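Local structure of 75aa long hypothetical regulatory protein AsnC (2CVI) at residues 1-6 with 43-48; 6-11 with 38-43; 20-25 with 61-66. The protein is of unknown function but probably serves as a small ligand-binding regulatory domain of the Lrp/AsnC family, associating with a second copy of itself. All blocks are in the same frame, centred on the assembly; numbering follows the deposited sequence.

Contacts 1 and 2 are successive lengths of one antiparallel pairing, strand 2-10 against strand 40-46, with centres 15 Å apart; contact 2 is nested in the loop that contact 1 closes. They share Ile6 and Lys43, and Phe5 CD1 lies 3.7 Å from Ile41 CG2 where they join. Both also touch the second subunit. Contact 3 joins the end of helix 15-23 to the loop before strand 66-77. It meets contact 2 through Leu22 CD1, 3.3 Å from Leu40 CD2, and through a probable hydrogen bond from Ala11 N to Glu65 O. Contact 3 alone binds potassium; the nearest side-chain atoms of Val44 and Val42 lie about 9 and 10 Å from the ion.

Contact 1: residues 1-6 with 43-48; sequences MVTAFI and KVETDT
Val2 to Phe5 pair with Lys43 to Thr46 as neighbouring antiparallel strands at the centre of the four-stranded sheet of a ferredoxin-like fold, the fold of Lrp/AsnC ligand-binding domains. Val2 and Thr46 form one hydrogen-bonded pair, Val2 N to Thr46 O being 2.7 Å and nearly straight at 173°. Ala4 and Val44 form the next, again with a bond in each direction. The two non-hydrogen-bonded pairs carry their side chains on the other face. Here Lys43 is extended from CB to NZ, with CG anti to the backbone N (chi1 -171°), and its aliphatic part passes over the Phe5 ring. Lys43 CG makes a CH-pi contact 4.0 Å from the ring centroid, and CE continues to Thr3 CG2, a tight 3.5 Å. Thr3 and Glu45 stand side by side and share a water, 2.6 Å from Thr3 OG1 and donating to Glu45 OE2. Met1, bent at chi3 (88°), brings CE to within 3.3 Å of Glu45 CD. Beyond the pair, Lys29 forms a salt bridge with Glu45 OE1, and Tyr32 of the second subunit is hydrogen-bonded to Lys43 NZ and meets the Phe5 ring edge-to-face. On the face of Val2, Ala4 and Thr46 lies helix 49-59, while strands 66-77 and 28-33 continue the sheet beside 2-10 and 40-46 respectively.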
loop_
_atom_site.group_PDB
_atom_site.type_symbol
_atom_site.label_atom_id
_atom_site.label_comp_id
_atom_site.label_asym_id
_atom_site.label_seq_id
_atom_site.Cartn_x
_atom_site.Cartn_y
_atom_site.Cartn_z
ATOM N N MET A 1 -10.153 -2.789 -16.318
ATOM C CA MET A 1 -9.876 -3.572 -15.077
ATOM C C MET A 1 -9.729 -2.546 -13.943
ATOM O O MET A 1 -9.243 -1.437 -14.181
ATOM C CB MET A 1 -8.579 -4.362 -15.260
ATOM C CG MET A 1 -8.071 -5.111 -14.039
ATOM S SD MET A 1 -6.450 -5.880 -14.425
ATOM C CE MET A 1 -5.391 -4.551 -13.991
ATOM N N VAL A 2 -10.184 -2.907 -12.742
ATOM C CA VAL A 2 -10.072 -2.030 -11.574
ATOM C C VAL A 2 -8.919 -2.537 -10.714
ATOM O O VAL A 2 -8.792 -3.745 -10.492
ATOM C CB VAL A 2 -11.366 -2.070 -10.738
ATOM C CG1 VAL A 2 -11.199 -1.238 -9.460
ATOM C CG2 VAL A 2 -12.510 -1.489 -11.530
ATOM N N THR A 3 -8.093 -1.616 -10.218
ATOM C CA THR A 3 -6.949 -1.932 -9.385
ATOM C C THR A 3 -7.182 -1.249 -8.040
ATOM O O THR A 3 -7.545 -0.080 -7.991
ATOM C CB THR A 3 -5.665 -1.373 -10.009
ATOM O OG1 THR A 3 -5.474 -2.024 -11.273
ATOM C CG2 THR A 3 -4.463 -1.642 -9.120
ATOM N N ALA A 4 -6.970 -1.986 -6.958
ATOM C CA ALA A 4 -7.188 -1.394 -5.638
ATOM C C ALA A 4 -6.279 -2.001 -4.590
ATOM O O ALA A 4 -5.769 -3.095 -4.759
ATOM C CB ALA A 4 -8.677 -1.597 -5.212
ATOM N N PHE A 5 -6.042 -1.253 -3.520
ATOM C CA PHE A 5 -5.279 -1.763 -2.394
ATOM C C PHE A 5 -6.250 -1.846 -1.230
ATOM O O PHE A 5 -6.951 -0.870 -0.934
ATOM C CB PHE A 5 -4.148 -0.807 -2.019
ATOM C CG PHE A 5 -2.974 -0.908 -2.921
ATOM C CD1 PHE A 5 -1.933 -1.792 -2.626
ATOM C CD2 PHE A 5 -2.937 -0.175 -4.098
ATOM C CE1 PHE A 5 -0.883 -1.962 -3.487
ATOM C CE2 PHE A 5 -1.888 -0.313 -4.999
ATOM C CZ PHE A 5 -0.843 -1.220 -4.700
ATOM N N ILE A 6 -6.322 -3.015 -0.609
ATOM C CA ILE A 6 -7.211 -3.188 0.542
ATOM C C ILE A 6 -6.318 -3.237 1.793
ATOM O O ILE A 6 -5.445 -4.121 1.880
ATOM C CB ILE A 6 -8.019 -4.496 0.449
ATOM C CG1 ILE A 6 -8.843 -4.580 -0.846
ATOM C CG2 ILE A 6 -9.008 -4.533 1.666
ATOM C CD1 ILE A 6 -9.502 -5.953 -1.042
ATOM N N LYS A 43 -3.050 -6.095 -2.833
ATOM C CA LYS A 43 -3.324 -5.420 -4.106
ATOM C C LYS A 43 -4.238 -6.374 -4.857
ATOM O O LYS A 43 -3.909 -7.545 -5.053
ATOM C CB LYS A 43 -2.052 -5.162 -4.968
ATOM C CG LYS A 43 -2.336 -4.254 -6.200
ATOM C CD LYS A 43 -1.108 -4.058 -7.130
ATOM C CE LYS A 43 -1.384 -3.020 -8.211
ATOM N NZ LYS A 43 -0.315 -3.114 -9.261
ATOM N N VAL A 44 -5.397 -5.869 -5.270
ATOM C CA VAL A 44 -6.348 -6.667 -6.041
ATOM C C VAL A 44 -6.674 -6.004 -7.373
ATOM O O VAL A 44 -6.552 -4.787 -7.549
ATOM C CB VAL A 44 -7.687 -6.843 -5.305
ATOM C CG1 VAL A 44 -7.498 -7.618 -4.033
ATOM C CG2 VAL A 44 -8.287 -5.502 -5.002
ATOM N N GLU A 45 -7.014 -6.854 -8.337
ATOM C CA GLU A 45 -7.476 -6.413 -9.653
ATOM C C GLU A 45 -8.777 -7.193 -9.925
ATOM O O GLU A 45 -8.843 -8.417 -9.745
ATOM C CB GLU A 45 -6.409 -6.693 -10.748
ATOM C CG GLU A 45 -5.142 -5.864 -10.570
ATOM C CD GLU A 45 -4.010 -6.235 -11.538
ATOM O OE1 GLU A 45 -4.038 -7.351 -12.089
ATOM O OE2 GLU A 45 -3.101 -5.407 -11.722
ATOM N N THR A 46 -9.806 -6.468 -10.345
ATOM C CA THR A 46 -11.115 -7.051 -10.655
ATOM C C THR A 46 -11.628 -6.468 -11.969
ATOM O O THR A 46 -11.167 -5.415 -12.406
ATOM C CB THR A 46 -12.150 -6.785 -9.525
ATOM O OG1 THR A 46 -12.343 -5.376 -9.354
ATOM C CG2 THR A 46 -11.684 -7.439 -8.199
ATOM N N ASP A 47 -12.594 -7.139 -12.592
ATOM C CA ASP A 47 -13.117 -6.650 -13.859
ATOM C C ASP A 47 -13.852 -5.323 -13.728
ATOM O O ASP A 47 -13.717 -4.413 -14.557
ATOM C CB ASP A 47 -14.071 -7.698 -14.435
ATOM C CG ASP A 47 -13.361 -8.964 -14.856
ATOM O OD1 ASP A 47 -12.112 -8.956 -14.946
ATOM O OD2 ASP A 47 -14.064 -9.969 -15.114
ATOM N N THR A 48 -14.656 -5.232 -12.685
ATOM C CA THR A 48 -15.500 -4.087 -12.430
ATOM C C THR A 48 -15.473 -3.697 -10.966
ATOM O O THR A 48 -14.980 -4.453 -10.098
ATOM C CB THR A 48 -16.989 -4.432 -12.751
ATOM O OG1 THR A 48 -17.463 -5.427 -11.808
ATOM C CG2 THR A 48 -17.105 -5.036 -14.179
HETATM O O HOH W 1 -3.050 -2.761 -11.977
#

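Contact 2: residues 6-11 with 38-43; sequences ILMVTA and YDLIVK
Met8 faces both Asp39 and Leu40, a classic beta bulge where strand 40-46 begins. Met8 O accepts two bonds, from Asp39 N at 2.8 Å and from Leu40 N at 3.2 Å, while Met8 N returns one to Leu40 O. The Met8 side chain starts with CB and CG beside Leu40 O, at 3.8 Å for CB. Its SD comes alongside Leu40 CD2. With the chain extended beyond CG (chi2 -177°), CE travels on to the methyls of Val42, meeting CG2 at 3.6 Å, so that one methionine spans two residues of the partner strand. On the other face Leu7 CB sits 3.4 Å above the plane of the Tyr38 ring, over its centre. Leu7 CD1 presses tightly on Ile41 CG1, 3.3 Å away. From within the bulge, Asp39 OD2 accepts Thr10 N at 2.9 Å, on the anti side, 20° out of the carboxylate plane. Met72 of the second subunit also packs on Tyr38. The chemistry is thus divided: apolar side chains fill both faces, and beyond the last bridge pair the Asp39 carboxylate takes the Thr10 N-H in place of a backbone carbonyl of the partner strand.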
loop_
_atom_site.group_PDB
_atom_site.type_symbol
_atom_site.label_atom_id
_atom_site.label_comp_id
_atom_site.label_asym_id
_atom_site.label_seq_id
_atom_site.Cartn_x
_atom_site.Cartn_y
_atom_site.Cartn_z
ATOM N N ILE A 6 -6.322 -3.015 -0.609
ATOM C CA ILE A 6 -7.211 -3.188 0.542
ATOM C C ILE A 6 -6.318 -3.237 1.793
ATOM O O ILE A 6 -5.445 -4.121 1.880
ATOM C CB ILE A 6 -8.019 -4.496 0.449
ATOM C CG1 ILE A 6 -8.843 -4.580 -0.846
ATOM C CG2 ILE A 6 -9.008 -4.533 1.666
ATOM C CD1 ILE A 6 -9.502 -5.953 -1.042
ATOM N N LEU A 7 -6.501 -2.301 2.721
ATOM C CA LEU A 7 -5.716 -2.238 3.959
ATOM C C LEU A 7 -6.540 -2.952 5.009
ATOM O O LEU A 7 -7.722 -2.650 5.167
ATOM C CB LEU A 7 -5.449 -0.773 4.361
ATOM C CG LEU A 7 -4.502 0.146 3.558
ATOM C CD1 LEU A 7 -3.073 -0.282 3.738
ATOM C CD2 LEU A 7 -4.911 0.238 2.097
ATOM N N MET A 8 -5.927 -3.888 5.728
ATOM C CA MET A 8 -6.651 -4.719 6.674
ATOM C C MET A 8 -6.138 -4.737 8.090
ATOM O O MET A 8 -4.925 -4.685 8.324
ATOM C CB MET A 8 -6.651 -6.169 6.187
ATOM C CG MET A 8 -7.055 -6.342 4.690
ATOM S SD MET A 8 -7.085 -8.105 4.306
ATOM C CE MET A 8 -7.714 -8.046 2.565
ATOM N N VAL A 9 -7.089 -4.825 9.031
ATOM C CA VAL A 9 -6.805 -4.985 10.467
ATOM C C VAL A 9 -7.153 -6.445 10.698
ATOM O O VAL A 9 -8.208 -6.932 10.297
ATOM C CB VAL A 9 -7.696 -4.094 11.344
ATOM C CG1 VAL A 9 -7.480 -4.453 12.832
ATOM C CG2 VAL A 9 -7.414 -2.656 11.083
ATOM N N THR A 10 -6.254 -7.210 11.292
ATOM C CA THR A 10 -6.552 -8.602 11.532
ATOM C C THR A 10 -6.316 -8.947 12.990
ATOM O O THR A 10 -5.612 -8.223 13.692
ATOM C CB THR A 10 -5.654 -9.550 10.704
ATOM O OG1 THR A 10 -4.302 -9.442 11.163
ATOM C CG2 THR A 10 -5.666 -9.205 9.233
ATOM N N ALA A 11 -6.921 -10.038 13.421
ATOM C CA ALA A 11 -6.693 -10.550 14.773
ATOM C C ALA A 11 -5.202 -10.932 14.801
ATOM O O ALA A 11 -4.645 -11.386 13.806
ATOM C CB ALA A 11 -7.541 -11.784 14.987
ATOM N N TYR A 38 -2.261 -0.482 9.791
ATOM C CA TYR A 38 -2.872 -1.711 9.324
ATOM C C TYR A 38 -1.884 -2.865 9.440
ATOM O O TYR A 38 -0.663 -2.647 9.556
ATOM C CB TYR A 38 -3.315 -1.535 7.873
ATOM C CG TYR A 38 -4.420 -0.503 7.720
ATOM C CD1 TYR A 38 -5.755 -0.851 7.939
ATOM C CD2 TYR A 38 -4.119 0.811 7.394
ATOM C CE1 TYR A 38 -6.783 0.107 7.841
ATOM C CE2 TYR A 38 -5.138 1.782 7.289
ATOM C CZ TYR A 38 -6.448 1.412 7.511
ATOM O OH TYR A 38 -7.436 2.356 7.379
ATOM N N ASP A 39 -2.417 -4.081 9.427
ATOM C CA ASP A 39 -1.645 -5.313 9.542
ATOM C C ASP A 39 -1.303 -6.004 8.256
ATOM O O ASP A 39 -0.334 -6.778 8.189
ATOM C CB ASP A 39 -2.419 -6.313 10.415
ATOM C CG ASP A 39 -2.724 -5.754 11.785
ATOM O OD1 ASP A 39 -1.753 -5.420 12.509
ATOM O OD2 ASP A 39 -3.913 -5.666 12.144
ATOM N N LEU A 40 -2.161 -5.798 7.257
ATOM C CA LEU A 40 -1.961 -6.453 5.974
ATOM C C LEU A 40 -2.380 -5.520 4.862
ATOM O O LEU A 40 -3.336 -4.770 5.008
ATOM C CB LEU A 40 -2.810 -7.754 5.908
ATOM C CG LEU A 40 -2.725 -8.764 4.753
ATOM C CD1 LEU A 40 -1.283 -9.237 4.574
ATOM C CD2 LEU A 40 -3.652 -9.956 5.052
ATOM N N ILE A 41 -1.632 -5.531 3.760
ATOM C CA ILE A 41 -1.988 -4.730 2.588
ATOM C C ILE A 41 -2.054 -5.700 1.416
ATOM O O ILE A 41 -1.133 -6.472 1.182
ATOM C CB ILE A 41 -0.956 -3.691 2.237
ATOM C CG1 ILE A 41 -0.882 -2.648 3.327
ATOM C CG2 ILE A 41 -1.371 -2.995 0.873
ATOM C CD1 ILE A 41 0.123 -1.579 3.030
ATOM N N VAL A 42 -3.145 -5.641 0.670
ATOM C CA VAL A 42 -3.326 -6.541 -0.455
ATOM C C VAL A 42 -3.667 -5.740 -1.709
ATOM O O VAL A 42 -4.422 -4.757 -1.650
ATOM C CB VAL A 42 -4.439 -7.559 -0.129
ATOM C CG1 VAL A 42 -4.207 -8.104 1.307
ATOM C CG2 VAL A 42 -5.812 -6.948 -0.261
ATOM N N LYS A 43 -3.050 -6.095 -2.833
ATOM C CA LYS A 43 -3.324 -5.420 -4.106
ATOM C C LYS A 43 -4.238 -6.374 -4.857
ATOM O O LYS A 43 -3.909 -7.545 -5.053
ATOM C CB LYS A 43 -2.052 -5.162 -4.968
ATOM C CG LYS A 43 -2.336 -4.254 -6.200
ATOM C CD LYS A 43 -1.108 -4.058 -7.130
ATOM C CE LYS A 43 -1.384 -3.020 -8.211
ATOM N NZ LYS A 43 -0.315 -3.114 -9.261
#

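Contact 3: residues 20-25 with 61-66; sequences EKLLAM and RKMPEI. With K (potassium ion), chain C.
Lys21 and Leu22 meet Met63 in a contact that packs the end of helix 15-23 against the loop between helix 49-59 and strand 66-77 of the ferredoxin-like fold. Lys21 contributes the base of its side chain: CB approaches Met63 SD at 4.1 Å, while NZ turns to a salt bridge with Glu17. One residue on, Leu22 sends CD2 across obliquely to Met63 CE, 3.7 Å away, and more loosely toward Ile66 CD1; its remaining surroundings include Ile60, Leu40 and Val42. Leu23 offers nothing to the loop, but its carbonyl O binds the potassium ion at 2.6 Å. Met25 serves both sides. Its extended side chain (chi2 172°) reaches Met63 tip to tip, the two CE atoms of Met25 and Met63 being 3.5 Å apart. The bend at chi3 (-75°) turns CE of Met63 to where it touches both Leu22 CD2 and Met25 CE. Replacing Met63 with an alanine would probably open a gap between the helix end and the loop, leaving Met25 CE and Leu22 CD2 without the methyl they touch in the loop. No hydrogen bond links the two segments; Met63 opens a type I turn closed by Ile66 N to Met63 O, 2.9 Å. Val28 O joins Leu23 O and Met25 O round the potassium ion, Met25 O lying 2.7 Å from it.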
loop_
_atom_site.group_PDB
_atom_site.type_symbol
_atom_site.label_atom_id
_atom_site.label_comp_id
_atom_site.label_asym_id
_atom_site.label_seq_id
_atom_site.Cartn_x
_atom_site.Cartn_y
_atom_site.Cartn_z
ATOM N N GLU A 20 -1.918 -16.273 3.142
ATOM C CA GLU A 20 -1.884 -17.374 2.196
ATOM C C GLU A 20 -3.242 -17.682 1.603
ATOM O O GLU A 20 -3.343 -18.025 0.418
ATOM C CB GLU A 20 -1.246 -18.597 2.819
ATOM C CG GLU A 20 0.256 -18.362 3.022
ATOM C CD GLU A 20 0.923 -17.690 1.801
ATOM O OE1 GLU A 20 1.301 -16.494 1.911
ATOM O OE2 GLU A 20 1.063 -18.356 0.734
ATOM N N LYS A 21 -4.308 -17.553 2.393
ATOM C CA LYS A 21 -5.625 -17.776 1.823
ATOM C C LYS A 21 -5.930 -16.673 0.828
ATOM O O LYS A 21 -6.568 -16.917 -0.196
ATOM C CB LYS A 21 -6.722 -17.773 2.884
ATOM C CG LYS A 21 -6.785 -19.040 3.729
ATOM C CD LYS A 21 -7.968 -18.912 4.722
ATOM C CE LYS A 21 -8.203 -20.202 5.509
ATOM N NZ LYS A 21 -7.184 -20.535 6.537
ATOM N N LEU A 22 -5.484 -15.454 1.136
ATOM C CA LEU A 22 -5.725 -14.336 0.231
ATOM C C LEU A 22 -4.964 -14.497 -1.066
ATOM O O LEU A 22 -5.520 -14.350 -2.125
ATOM C CB LEU A 22 -5.343 -12.988 0.884
ATOM C CG LEU A 22 -6.254 -12.494 2.006
ATOM C CD1 LEU A 22 -5.584 -11.338 2.707
ATOM C CD2 LEU A 22 -7.597 -12.088 1.433
ATOM N N LEU A 23 -3.669 -14.808 -0.969
ATOM C CA LEU A 23 -2.861 -14.948 -2.163
ATOM C C LEU A 23 -3.368 -16.035 -3.102
ATOM O O LEU A 23 -3.137 -15.978 -4.308
ATOM C CB LEU A 23 -1.409 -15.231 -1.773
ATOM C CG LEU A 23 -0.649 -13.928 -1.553
ATOM C CD1 LEU A 23 0.713 -14.241 -0.904
ATOM C CD2 LEU A 23 -0.522 -13.161 -2.897
ATOM N N ALA A 24 -4.071 -17.027 -2.550
ATOM C CA ALA A 24 -4.587 -18.116 -3.381
ATOM C C ALA A 24 -5.794 -17.675 -4.193
ATOM O O ALA A 24 -6.205 -18.341 -5.133
ATOM C CB ALA A 24 -4.940 -19.315 -2.511
ATOM N N MET A 25 -6.355 -16.519 -3.830
ATOM C CA MET A 25 -7.537 -16.044 -4.557
ATOM C C MET A 25 -7.137 -15.385 -5.858
ATOM O O MET A 25 -6.194 -14.589 -5.920
ATOM C CB MET A 25 -8.343 -15.055 -3.707
ATOM C CG MET A 25 -8.893 -15.642 -2.439
ATOM S SD MET A 25 -9.635 -14.431 -1.349
ATOM C CE MET A 25 -10.123 -15.513 0.034
ATOM N N ARG A 61 -15.554 -11.552 4.263
ATOM C CA ARG A 61 -16.284 -12.053 5.423
ATOM C C ARG A 61 -16.180 -13.568 5.635
ATOM O O ARG A 61 -16.633 -14.079 6.665
ATOM C CB ARG A 61 -17.760 -11.592 5.356
ATOM C CG ARG A 61 -17.924 -10.204 5.929
ATOM C CD ARG A 61 -19.411 -9.840 6.074
ATOM N NE ARG A 61 -19.614 -8.626 6.843
ATOM C CZ ARG A 61 -19.661 -7.405 6.304
ATOM N NH1 ARG A 61 -19.512 -7.276 4.980
ATOM N NH2 ARG A 61 -19.894 -6.334 7.077
ATOM N N LYS A 62 -15.587 -14.288 4.681
ATOM C CA LYS A 62 -15.382 -15.739 4.855
ATOM C C LYS A 62 -14.211 -15.950 5.806
ATOM O O LYS A 62 -14.000 -17.066 6.290
ATOM C CB LYS A 62 -15.076 -16.436 3.507
ATOM C CG LYS A 62 -16.228 -16.349 2.497
ATOM C CD LYS A 62 -15.924 -17.052 1.170
ATOM C CE LYS A 62 -15.760 -18.538 1.384
ATOM N NZ LYS A 62 -16.843 -19.058 2.261
ATOM N N MET A 63 -13.451 -14.883 6.079
ATOM C CA MET A 63 -12.300 -14.948 6.979
ATOM C C MET A 63 -12.543 -14.004 8.144
ATOM O O MET A 63 -12.127 -12.849 8.124
ATOM C CB MET A 63 -11.019 -14.553 6.227
ATOM C CG MET A 63 -10.682 -15.545 5.128
ATOM S SD MET A 63 -9.443 -14.933 3.962
ATOM C CE MET A 63 -10.494 -13.801 3.075
ATOM N N PRO A 64 -13.210 -14.483 9.205
ATOM C CA PRO A 64 -13.464 -13.584 10.335
ATOM C C PRO A 64 -12.229 -13.056 11.064
ATOM O O PRO A 64 -12.321 -12.174 11.913
ATOM C CB PRO A 64 -14.413 -14.395 11.223
ATOM C CG PRO A 64 -14.039 -15.831 10.925
ATOM C CD PRO A 64 -13.791 -15.822 9.417
ATOM N N GLU A 65 -11.070 -13.585 10.681
ATOM C CA GLU A 65 -9.821 -13.105 11.253
ATOM C C GLU A 65 -9.577 -11.660 10.774
ATOM O O GLU A 65 -8.831 -10.888 11.386
ATOM C CB GLU A 65 -8.646 -13.979 10.788
ATOM C CG GLU A 65 -8.655 -15.425 11.278
ATOM C CD GLU A 65 -9.560 -16.342 10.495
ATOM O OE1 GLU A 65 -10.120 -15.922 9.470
ATOM O OE2 GLU A 65 -9.709 -17.515 10.905
ATOM N N ILE A 66 -10.195 -11.300 9.653
ATOM C CA ILE A 66 -10.052 -9.945 9.124
ATOM C C ILE A 66 -11.154 -9.090 9.774
ATOM O O ILE A 66 -12.348 -9.267 9.490
ATOM C CB ILE A 66 -10.181 -9.928 7.593
ATOM C CG1 ILE A 66 -9.089 -10.803 6.958
ATOM C CG2 ILE A 66 -10.056 -8.495 7.105
ATOM C CD1 ILE A 66 -9.225 -11.037 5.462
HETATM K K K C . -3.577 -14.824 -6.607
HETATM O O HOH W 2 -5.110 -17.457 -7.775
#